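Local coordinates for protein NOVP (Streptomyces caeruleus, PDB 2WK1) that transfers a methyl group from S-adenosyl-L-methionine to the 4-hydroxyl of the noviose sugar in the penultimate step of novobiocin biosynthesis, at residues V45-T49 with N81-M85; V133-V138 with E189-F193; D158-L163 with D218-S222. All blocks are in the same frame, centred on the assembly; numbering follows the deposited sequence.

In the fold
From the N terminus, helix 35-47 runs into contact 1, which closes the loop between that helix and the segment leading into helix 87-103, beside the carboxylate of S-adenosyl-L-homocysteine. Contacts 2 and 3 open only after this. Contact 2 returns the chain to 133-138 at 189-193, setting 191-195, the edge strand of this chain's sheet, beside strand 138-142. Contact 3 starts at 158-163, inside that second loop, and closes beyond it at 218-222, so contacts 2 and 3 cross. It ties helix 156-161 to the start of helix 220-230, at the adenine side of the ligand. Contacts 1 and 3 both touch the ligand; contacts 2 and 3 lie on opposite sides of the chain's centre.

Contact 1 of 3, residues V45-T49 with N81-M85; sequences VLAGT and NAHTM. With SAH (S-adenosyl-L-homocysteine), chain B.
Leu46 O, at the last turn of helix 35-47, receives two weak backbone bonds from the loop 81-85 ahead of helix 87-103, one from His83 N at 3.0 Å and one from Thr84 N at 3.3 Å. Both are bent, with N-H...O angles of 134° and 140°. The helix then ends at Gly48 in a Schellman motif, and the methyl of Ala82 packs against this turn, with CB 3.4 Å from Leu46 O and close to the carbonyl carbon of Ala47. Gly48 offers it a surface without a side chain.

The side chains of Leu46 and His83 cross at about a right angle, CD2 of the leucine lying 4.0 Å from CB of the histidine. The imidazole is also held by Tyr184, whose hydroxyl bonds to His83 ND1 and whose ring plane stands steeply against it. Thr84 divides its two branches between two tasks. CG2 turns back to the helix end, 3.5 Å from Leu46 O, while OG1, opposite the backbone N at a chi1 of -177°, reaches the ligand and donates to SAH OXT at 2.6 Å. The same OG1 caps Ile86 N at the turn into helix 87-103. Next along the chain, Met85 N donates an almost straight bond to SAH O at 2.9 Å.

The amino-acid carboxylate of S-adenosyl-L-homocysteine is thus gripped at both oxygens by adjacent residues, one through a hydroxyl and one through a backbone amide. Anchoring the preceding peptide groups on Leu46 O probably helps to fix these two donors.

Contact 2 of 3, residues V133-V138 with E189-F193; sequences VRDRTV and EQVRF
Gln190 stretches out alongside segment 133-138 and lays its amide across the turn, where NE2 spends both hydrogens on backbone carbonyls. The bond to Val133 O, 2.9 Å long and nearly straight at 174°, lies in the amide plane; that to Arg136 O leaves the plane by 16°. With its chain extended beyond CG, the side chain keeps CB and CG beside Arg136 O, and the paired bonds fix the rotation of the amide. OE1 rests 3.5 Å from Arg134 CA.

Further along the pairing, Thr137 meets Arg192 at a slant: CG2 of the threonine lies against the aliphatic part of the arginine, 3.7 Å from its CG. Thr137 OG1 instead reaches a water that donates to Glu189 O, so the two branches serve different neighbours.

Parallel pairing begins here, with Val138 N bonded to Gln190 O and Arg192 N to Val138 O, each at 2.9 Å. Val138 and Val191 form the bridge and send their side chains to the same face of the sheet. There helix 119-130 covers both, through Leu128 and Arg125 respectively, while Phe181 of helix 174-183 also packs on Val191, in the edge strand 191-195 of this chain's sheet.

Contact 3 of 3, residues D158-L163 with D218-S222; sequences DRKMAL and DLYES. With SAH (S-adenosyl-L-homocysteine), chain B.
Asp158 meets the N terminus of helix 220-230 with its carboxylate, in the Rossmann-like methyltransferase fold where this helix follows strand 210-215. Hydrogen bonding dominates: OD1 accepts from Tyr220 N at 2.8 Å and OD2 from Glu221 N at 3.0 Å, each oxygen using its syn lone pair. The carboxylate thus receives the first two amides of the helix from a distant part of the chain, and the helix end probably stabilises its negative charge.

Charge of the same sign lies close by, since Glu221 OE1 is 4.5 Å from Asp158 OD2. A water donating to both of these oxygens bridges them and probably eases the repulsion.

Apolar contacts accompany these bonds. Met161, bent at chi3 (-55°), brings CE to 3.7 Å from Leu219 CD2. The Leu163 side chain crosses that of Asp218 at about a right angle, putting CD1 3.8 Å from Asp218 CB and also near Leu219 CD2. Pro250 of helix 249-261 covers Asp158, Met161 and Tyr220.

Ligand contacts come from the residues around this helix start: Asp218, just ahead of it, brings OD2 to 3.4 Å from SAH C5', and Ser222, in its first turn, donates from OG to SAH N7 of the adenine at 2.8 Å.

Contact 1 of 3, residues V45-T49 with N81-M85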
loop_
_atom_site.group_PDB
_atom_site.type_symbol
_atom_site.label_atom_id
_atom_site.label_comp_id
_atom_site.label_asym_id
_atom_site.label_seq_id
_atom_site.Cartn_x
_atom_site.Cartn_y
_atom_site.Cartn_z
ATOM N N VAL A 45 -1.125 -4.239 1.002
ATOM C CA VAL A 45 -0.659 -3.587 -0.223
ATOM C C VAL A 45 -0.121 -4.634 -1.202
ATOM O O VAL A 45 -0.417 -4.623 -2.383
ATOM C CB VAL A 45 0.432 -2.478 0.079
ATOM C CG1 VAL A 45 0.889 -1.865 -1.196
ATOM C CG2 VAL A 45 -0.084 -1.465 1.108
ATOM N N LEU A 46 0.694 -5.533 -0.694
ATOM C CA LEU A 46 1.331 -6.515 -1.563
ATOM C C LEU A 46 0.333 -7.392 -2.310
ATOM O O LEU A 46 0.533 -7.718 -3.488
ATOM C CB LEU A 46 2.276 -7.405 -0.737
ATOM C CG LEU A 46 3.583 -6.734 -0.321
ATOM C CD1 LEU A 46 4.235 -7.556 0.779
ATOM C CD2 LEU A 46 4.526 -6.555 -1.492
ATOM N N ALA A 47 -0.735 -7.789 -1.621
ATOM C CA ALA A 47 -1.789 -8.617 -2.219
ATOM C C ALA A 47 -2.819 -7.784 -2.964
ATOM O O ALA A 47 -3.659 -8.329 -3.672
ATOM C CB ALA A 47 -2.477 -9.438 -1.159
ATOM N N GLY A 48 -2.769 -6.467 -2.783
ATOM C CA GLY A 48 -3.703 -5.575 -3.452
ATOM C C GLY A 48 -5.094 -5.522 -2.870
ATOM O O GLY A 48 -6.020 -5.017 -3.526
ATOM N N THR A 49 -5.266 -5.981 -1.641
ATOM C CA THR A 49 -6.583 -5.853 -1.005
ATOM C C THR A 49 -6.903 -4.380 -0.677
ATOM O O THR A 49 -8.041 -3.948 -0.764
ATOM C CB THR A 49 -6.738 -6.728 0.246
ATOM O OG1 THR A 49 -5.763 -6.348 1.204
ATOM C CG2 THR A 49 -6.613 -8.212 -0.086
ATOM N N ASN A 81 -2.225 -6.235 -11.031
ATOM C CA ASN A 81 -1.111 -5.327 -10.779
ATOM C C ASN A 81 -0.360 -5.604 -9.485
ATOM O O ASN A 81 0.782 -5.184 -9.352
ATOM C CB ASN A 81 -1.603 -3.880 -10.757
ATOM C CG ASN A 81 -2.322 -3.514 -12.010
ATOM O OD1 ASN A 81 -1.693 -3.302 -13.039
ATOM N ND2 ASN A 81 -3.641 -3.469 -11.944
ATOM N N ALA A 82 -0.986 -6.264 -8.509
ATOM C CA ALA A 82 -0.369 -6.434 -7.206
ATOM C C ALA A 82 0.861 -7.331 -7.300
ATOM O O ALA A 82 1.069 -8.080 -8.250
ATOM C CB ALA A 82 -1.373 -6.980 -6.206
ATOM N N HIS A 83 1.675 -7.267 -6.260
ATOM C CA HIS A 83 3.039 -7.754 -6.329
ATOM C C HIS A 83 3.228 -9.223 -5.956
ATOM O O HIS A 83 4.297 -9.763 -6.187
ATOM C CB HIS A 83 3.958 -6.870 -5.477
ATOM C CG HIS A 83 4.004 -5.459 -5.954
ATOM N ND1 HIS A 83 3.622 -4.376 -5.184
ATOM C CD2 HIS A 83 4.349 -4.964 -7.162
ATOM C CE1 HIS A 83 3.745 -3.276 -5.908
ATOM N NE2 HIS A 83 4.200 -3.604 -7.103
ATOM N N THR A 84 2.177 -9.851 -5.411
ATOM C CA THR A 84 2.205 -11.280 -5.141
ATOM C C THR A 84 0.861 -11.890 -5.482
ATOM O O THR A 84 -0.173 -11.222 -5.378
ATOM C CB THR A 84 2.533 -11.588 -3.661
ATOM O OG1 THR A 84 2.628 -12.990 -3.439
ATOM C CG2 THR A 84 1.501 -11.008 -2.712
ATOM N N MET A 85 0.913 -13.160 -5.876
ATOM C CA MET A 85 -0.294 -13.954 -6.100
ATOM C C MET A 85 -0.648 -14.872 -4.935
ATOM O O MET A 85 -1.648 -15.585 -5.011
ATOM C CB MET A 85 -0.206 -14.784 -7.398
ATOM C CG MET A 85 0.882 -15.822 -7.350
ATOM S SD MET A 85 0.939 -16.920 -8.768
ATOM C CE MET A 85 1.666 -15.838 -9.993
HETATM N N SAH B . 6.010 -16.513 -5.074
HETATM C CA SAH B . 5.380 -15.694 -6.165
HETATM C CB SAH B . 4.749 -16.612 -7.213
HETATM C CG SAH B . 5.756 -17.472 -7.963
HETATM S SD SAH B . 5.161 -17.906 -9.603
HETATM C C SAH B . 4.448 -14.667 -5.584
HETATM O O SAH B . 3.549 -14.182 -6.281
HETATM O OXT SAH B . 4.653 -14.253 -4.451
HETATM C "C5'" SAH B . 6.351 -19.171 -10.087
HETATM C "C4'" SAH B . 7.763 -18.593 -10.329
HETATM O "O4'" SAH B . 8.701 -19.697 -10.370
HETATM C "C3'" SAH B . 7.923 -17.795 -11.622
HETATM O "O3'" SAH B . 8.434 -16.472 -11.379
HETATM C "C2'" SAH B . 8.903 -18.662 -12.442
HETATM O "O2'" SAH B . 9.782 -17.933 -13.302
HETATM C "C1'" SAH B . 9.692 -19.411 -11.363
HETATM N N9 SAH B . 10.253 -20.715 -11.723
HETATM C C8 SAH B . 9.562 -21.884 -11.745
HETATM N N7 SAH B . 10.395 -22.926 -11.986
HETATM C C5 SAH B . 11.642 -22.406 -12.092
HETATM C C6 SAH B . 12.965 -22.948 -12.281
HETATM N N6 SAH B . 13.132 -24.250 -12.443
HETATM N N1 SAH B . 13.999 -22.100 -12.289
HETATM C C2 SAH B . 13.843 -20.780 -12.083
HETATM N N3 SAH B . 12.658 -20.188 -11.901
HETATM C C4 SAH B . 11.561 -20.973 -11.876
#

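Contact 2 of 3, residues V133-V138 with E189-F193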
loop_
_atom_site.group_PDB
_atom_site.type_symbol
_atom_site.label_atom_id
_atom_site.label_comp_id
_atom_site.label_asym_id
_atom_site.label_seq_id
_atom_site.Cartn_x
_atom_site.Cartn_y
_atom_site.Cartn_z
ATOM N N VAL A 133 16.672 -5.780 11.700
ATOM C CA VAL A 133 17.595 -6.878 11.554
ATOM C C VAL A 133 18.540 -6.573 10.392
ATOM O O VAL A 133 18.100 -6.429 9.253
ATOM C CB VAL A 133 16.859 -8.203 11.297
ATOM C CG1 VAL A 133 17.876 -9.317 10.951
ATOM C CG2 VAL A 133 15.998 -8.570 12.467
ATOM N N ARG A 134 19.829 -6.493 10.682
ATOM C CA ARG A 134 20.823 -6.030 9.717
ATOM C C ARG A 134 21.750 -7.153 9.263
ATOM O O ARG A 134 22.580 -6.925 8.408
ATOM C CB ARG A 134 21.630 -4.842 10.290
ATOM C CG ARG A 134 20.763 -3.598 10.522
ATOM C CD ARG A 134 21.555 -2.455 11.167
ATOM N NE ARG A 134 20.673 -1.459 11.776
ATOM C CZ ARG A 134 21.089 -0.396 12.472
ATOM N NH1 ARG A 134 22.389 -0.166 12.651
ATOM N NH2 ARG A 134 20.197 0.450 12.994
ATOM N N ASP A 135 21.615 -8.349 9.828
ATOM C CA ASP A 135 22.567 -9.449 9.613
ATOM C C ASP A 135 21.957 -10.681 8.935
ATOM O O ASP A 135 22.485 -11.781 9.043
ATOM C CB ASP A 135 23.246 -9.859 10.927
ATOM C CG ASP A 135 22.295 -10.460 11.935
ATOM O OD1 ASP A 135 21.060 -10.376 11.779
ATOM O OD2 ASP A 135 22.804 -11.000 12.962
ATOM N N ARG A 136 20.841 -10.483 8.250
ATOM C CA ARG A 136 20.242 -11.520 7.398
ATOM C C ARG A 136 19.977 -10.944 6.017
ATOM O O ARG A 136 19.669 -9.764 5.878
ATOM C CB ARG A 136 18.942 -12.066 7.984
ATOM C CG ARG A 136 19.084 -12.656 9.364
ATOM C CD ARG A 136 17.749 -13.034 9.890
ATOM N NE ARG A 136 17.720 -13.436 11.276
ATOM C CZ ARG A 136 17.630 -14.680 11.718
ATOM N NH1 ARG A 136 17.646 -15.720 10.899
ATOM N NH2 ARG A 136 17.533 -14.879 13.026
ATOM N N THR A 137 20.104 -11.795 5.007
ATOM C CA THR A 137 19.844 -11.459 3.626
ATOM C C THR A 137 18.595 -12.188 3.134
ATOM O O THR A 137 18.315 -13.316 3.551
ATOM C CB THR A 137 21.061 -11.853 2.758
ATOM O OG1 THR A 137 22.196 -11.075 3.180
ATOM C CG2 THR A 137 20.839 -11.680 1.264
ATOM N N VAL A 138 17.844 -11.511 2.280
ATOM C CA VAL A 138 16.765 -12.101 1.501
ATOM C C VAL A 138 17.281 -12.428 0.097
ATOM O O VAL A 138 17.718 -11.518 -0.618
ATOM C CB VAL A 138 15.556 -11.153 1.395
ATOM C CG1 VAL A 138 14.434 -11.804 0.578
ATOM C CG2 VAL A 138 15.062 -10.760 2.787
ATOM N N GLU A 189 21.316 -3.482 0.412
ATOM C CA GLU A 189 22.322 -4.511 0.469
ATOM C C GLU A 189 21.865 -5.841 1.029
ATOM O O GLU A 189 22.522 -6.846 0.814
ATOM C CB GLU A 189 23.575 -4.025 1.196
ATOM C CG GLU A 189 23.381 -3.672 2.628
ATOM C CD GLU A 189 22.885 -2.230 2.876
ATOM O OE1 GLU A 189 22.439 -1.485 1.933
ATOM O OE2 GLU A 189 22.943 -1.845 4.077
ATOM N N GLN A 190 20.734 -5.854 1.736
ATOM C CA GLN A 190 20.231 -7.102 2.327
ATOM C C GLN A 190 19.294 -7.857 1.388
ATOM O O GLN A 190 18.644 -8.788 1.830
ATOM C CB GLN A 190 19.569 -6.822 3.679
ATOM C CG GLN A 190 20.558 -6.454 4.753
ATOM C CD GLN A 190 19.913 -6.064 6.053
ATOM O OE1 GLN A 190 20.044 -4.903 6.511
ATOM N NE2 GLN A 190 19.207 -7.015 6.675
ATOM N N VAL A 191 19.204 -7.453 0.127
ATOM C CA VAL A 191 18.486 -8.183 -0.897
ATOM C C VAL A 191 19.494 -8.640 -1.924
ATOM O O VAL A 191 20.268 -7.815 -2.455
ATOM C CB VAL A 191 17.382 -7.328 -1.582
ATOM C CG1 VAL A 191 16.608 -8.178 -2.577
ATOM C CG2 VAL A 191 16.450 -6.700 -0.538
ATOM N N ARG A 192 19.507 -9.932 -2.225
ATOM C CA ARG A 192 20.388 -10.509 -3.212
ATOM C C ARG A 192 19.596 -11.364 -4.172
ATOM O O ARG A 192 18.618 -11.998 -3.803
ATOM C CB ARG A 192 21.509 -11.303 -2.525
ATOM C CG ARG A 192 22.473 -10.379 -1.791
ATOM C CD ARG A 192 23.754 -11.026 -1.312
ATOM N NE ARG A 192 24.569 -11.398 -2.470
ATOM C CZ ARG A 192 25.866 -11.658 -2.416
ATOM N NH1 ARG A 192 26.485 -11.592 -1.279
ATOM N NH2 ARG A 192 26.509 -12.023 -3.519
ATOM N N PHE A 193 20.051 -11.415 -5.414
ATOM C CA PHE A 193 19.320 -12.047 -6.494
ATOM C C PHE A 193 20.099 -13.229 -7.024
ATOM O O PHE A 193 21.330 -13.178 -7.182
ATOM C CB PHE A 193 19.042 -11.043 -7.635
ATOM C CG PHE A 193 18.103 -9.952 -7.256
ATOM C CD1 PHE A 193 18.524 -8.892 -6.478
ATOM C CD2 PHE A 193 16.775 -10.013 -7.609
ATOM C CE1 PHE A 193 17.680 -7.902 -6.121
ATOM C CE2 PHE A 193 15.886 -9.023 -7.213
ATOM C CZ PHE A 193 16.354 -7.975 -6.442
HETATM O O HOH W 1 23.494 -9.290 1.722
#

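Contact 3 of 3, residues D158-L163 with D218-S222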
loop_
_atom_site.group_PDB
_atom_site.type_symbol
_atom_site.label_atom_id
_atom_site.label_comp_id
_atom_site.label_asym_id
_atom_site.label_seq_id
_atom_site.Cartn_x
_atom_site.Cartn_y
_atom_site.Cartn_z
ATOM N N ASP A 158 4.969 -32.945 -14.983
ATOM C CA ASP A 158 5.324 -31.595 -15.413
ATOM C C ASP A 158 4.984 -31.410 -16.881
ATOM O O ASP A 158 4.461 -30.363 -17.270
ATOM C CB ASP A 158 6.822 -31.325 -15.207
ATOM C CG ASP A 158 7.202 -31.139 -13.754
ATOM O OD1 ASP A 158 6.288 -30.979 -12.899
ATOM O OD2 ASP A 158 8.437 -31.133 -13.469
ATOM N N ARG A 159 5.270 -32.435 -17.696
ATOM C CA ARG A 159 4.966 -32.359 -19.136
ATOM C C ARG A 159 3.483 -32.162 -19.372
ATOM O O ARG A 159 3.080 -31.336 -20.212
ATOM C CB ARG A 159 5.424 -33.625 -19.865
ATOM C CG ARG A 159 6.922 -33.815 -19.906
ATOM C CD ARG A 159 7.395 -34.901 -20.935
ATOM N NE ARG A 159 6.480 -36.039 -21.058
ATOM C CZ ARG A 159 6.614 -37.215 -20.441
ATOM N NH1 ARG A 159 7.636 -37.453 -19.617
ATOM N NH2 ARG A 159 5.710 -38.175 -20.642
ATOM N N LYS A 160 2.669 -32.897 -18.626
ATOM C CA LYS A 160 1.220 -32.827 -18.776
ATOM C C LYS A 160 0.651 -31.449 -18.458
ATOM O O LYS A 160 -0.335 -31.017 -19.066
ATOM C CB LYS A 160 0.522 -33.897 -17.917
ATOM C CG LYS A 160 -0.943 -34.187 -18.320
ATOM C CD LYS A 160 -1.643 -35.141 -17.325
ATOM C CE LYS A 160 -3.072 -35.491 -17.761
ATOM N NZ LYS A 160 -3.849 -36.209 -16.691
ATOM N N MET A 161 1.258 -30.751 -17.502
ATOM C CA MET A 161 0.778 -29.419 -17.105
ATOM C C MET A 161 1.096 -28.332 -18.132
ATOM O O MET A 161 0.335 -27.372 -18.259
ATOM C CB MET A 161 1.359 -29.008 -15.743
ATOM C CG MET A 161 0.796 -29.796 -14.572
ATOM S SD MET A 161 1.271 -29.141 -12.960
ATOM C CE MET A 161 3.075 -29.091 -13.033
ATOM N N ALA A 162 2.233 -28.445 -18.828
ATOM C CA ALA A 162 2.662 -27.451 -19.830
ATOM C C ALA A 162 2.579 -26.026 -19.286
ATOM O O ALA A 162 2.096 -25.110 -19.962
ATOM C CB ALA A 162 1.869 -27.584 -21.151
ATOM N N LEU A 163 3.099 -25.828 -18.072
ATOM C CA LEU A 163 2.918 -24.555 -17.372
ATOM C C LEU A 163 3.720 -23.429 -17.999
ATOM O O LEU A 163 3.423 -22.257 -17.738
ATOM C CB LEU A 163 3.253 -24.670 -15.868
ATOM C CG LEU A 163 2.318 -25.536 -15.016
ATOM C CD1 LEU A 163 2.667 -25.399 -13.543
ATOM C CD2 LEU A 163 0.811 -25.216 -15.231
ATOM N N ASP A 218 6.293 -24.260 -8.823
ATOM C CA ASP A 218 5.213 -24.847 -9.646
ATOM C C ASP A 218 5.379 -26.242 -10.260
ATOM O O ASP A 218 4.379 -26.837 -10.598
ATOM C CB ASP A 218 4.803 -23.869 -10.759
ATOM C CG ASP A 218 3.923 -22.734 -10.263
ATOM O OD1 ASP A 218 3.045 -22.948 -9.386
ATOM O OD2 ASP A 218 4.122 -21.612 -10.755
ATOM N N LEU A 219 6.603 -26.748 -10.388
ATOM C CA LEU A 219 6.872 -28.034 -11.044
ATOM C C LEU A 219 7.526 -29.028 -10.131
ATOM O O LEU A 219 8.193 -28.643 -9.174
ATOM C CB LEU A 219 7.856 -27.829 -12.203
ATOM C CG LEU A 219 7.505 -26.867 -13.312
ATOM C CD1 LEU A 219 8.665 -26.792 -14.322
ATOM C CD2 LEU A 219 6.236 -27.327 -13.932
ATOM N N TYR A 220 7.380 -30.307 -10.451
ATOM C CA TYR A 220 8.121 -31.346 -9.747
ATOM C C TYR A 220 9.604 -31.045 -9.810
ATOM O O TYR A 220 10.308 -31.099 -8.781
ATOM C CB TYR A 220 7.836 -32.720 -10.354
ATOM C CG TYR A 220 8.701 -33.839 -9.828
ATOM C CD1 TYR A 220 9.954 -34.088 -10.368
ATOM C CD2 TYR A 220 8.260 -34.636 -8.790
ATOM C CE1 TYR A 220 10.743 -35.122 -9.890
ATOM C CE2 TYR A 220 9.029 -35.669 -8.302
ATOM C CZ TYR A 220 10.278 -35.901 -8.852
ATOM O OH TYR A 220 11.059 -36.946 -8.384
ATOM N N GLU A 221 10.108 -30.749 -11.007
ATOM C CA GLU A 221 11.552 -30.603 -11.125
ATOM C C GLU A 221 12.092 -29.401 -10.370
ATOM O O GLU A 221 13.148 -29.490 -9.738
ATOM C CB GLU A 221 12.002 -30.640 -12.572
ATOM C CG GLU A 221 11.671 -29.520 -13.476
ATOM C CD GLU A 221 12.596 -29.602 -14.690
ATOM O OE1 GLU A 221 12.326 -30.421 -15.593
ATOM O OE2 GLU A 221 13.631 -28.912 -14.692
ATOM N N SER A 222 11.361 -28.299 -10.415
ATOM C CA SER A 222 11.741 -27.109 -9.701
ATOM C C SER A 222 11.777 -27.365 -8.213
ATOM O O SER A 222 12.700 -26.929 -7.520
ATOM C CB SER A 222 10.789 -25.970 -10.016
ATOM O OG SER A 222 10.754 -25.688 -11.414
HETATM N N SAH B . 6.010 -16.513 -5.074
HETATM C CA SAH B . 5.380 -15.694 -6.165
HETATM C CB SAH B . 4.749 -16.612 -7.213
HETATM C CG SAH B . 5.756 -17.472 -7.963
HETATM S SD SAH B . 5.161 -17.906 -9.603
HETATM C C SAH B . 4.448 -14.667 -5.584
HETATM O O SAH B . 3.549 -14.182 -6.281
HETATM O OXT SAH B . 4.653 -14.253 -4.451
HETATM C "C5'" SAH B . 6.351 -19.171 -10.087
HETATM C "C4'" SAH B . 7.763 -18.593 -10.329
HETATM O "O4'" SAH B . 8.701 -19.697 -10.370
HETATM C "C3'" SAH B . 7.923 -17.795 -11.622
HETATM O "O3'" SAH B . 8.434 -16.472 -11.379
HETATM C "C2'" SAH B . 8.903 -18.662 -12.442
HETATM O "O2'" SAH B . 9.782 -17.933 -13.302
HETATM C "C1'" SAH B . 9.692 -19.411 -11.363
HETATM N N9 SAH B . 10.253 -20.715 -11.723
HETATM C C8 SAH B . 9.562 -21.884 -11.745
HETATM N N7 SAH B . 10.395 -22.926 -11.986
HETATM C C5 SAH B . 11.642 -22.406 -12.092
HETATM C C6 SAH B . 12.965 -22.948 -12.281
HETATM N N6 SAH B . 13.132 -24.250 -12.443
HETATM N N1 SAH B . 13.999 -22.100 -12.289
HETATM C C2 SAH B . 13.843 -20.780 -12.083
HETATM N N3 SAH B . 12.658 -20.188 -11.901
HETATM C C4 SAH B . 11.561 -20.973 -11.876
HETATM O O HOH W 2 10.186 -32.067 -15.314
#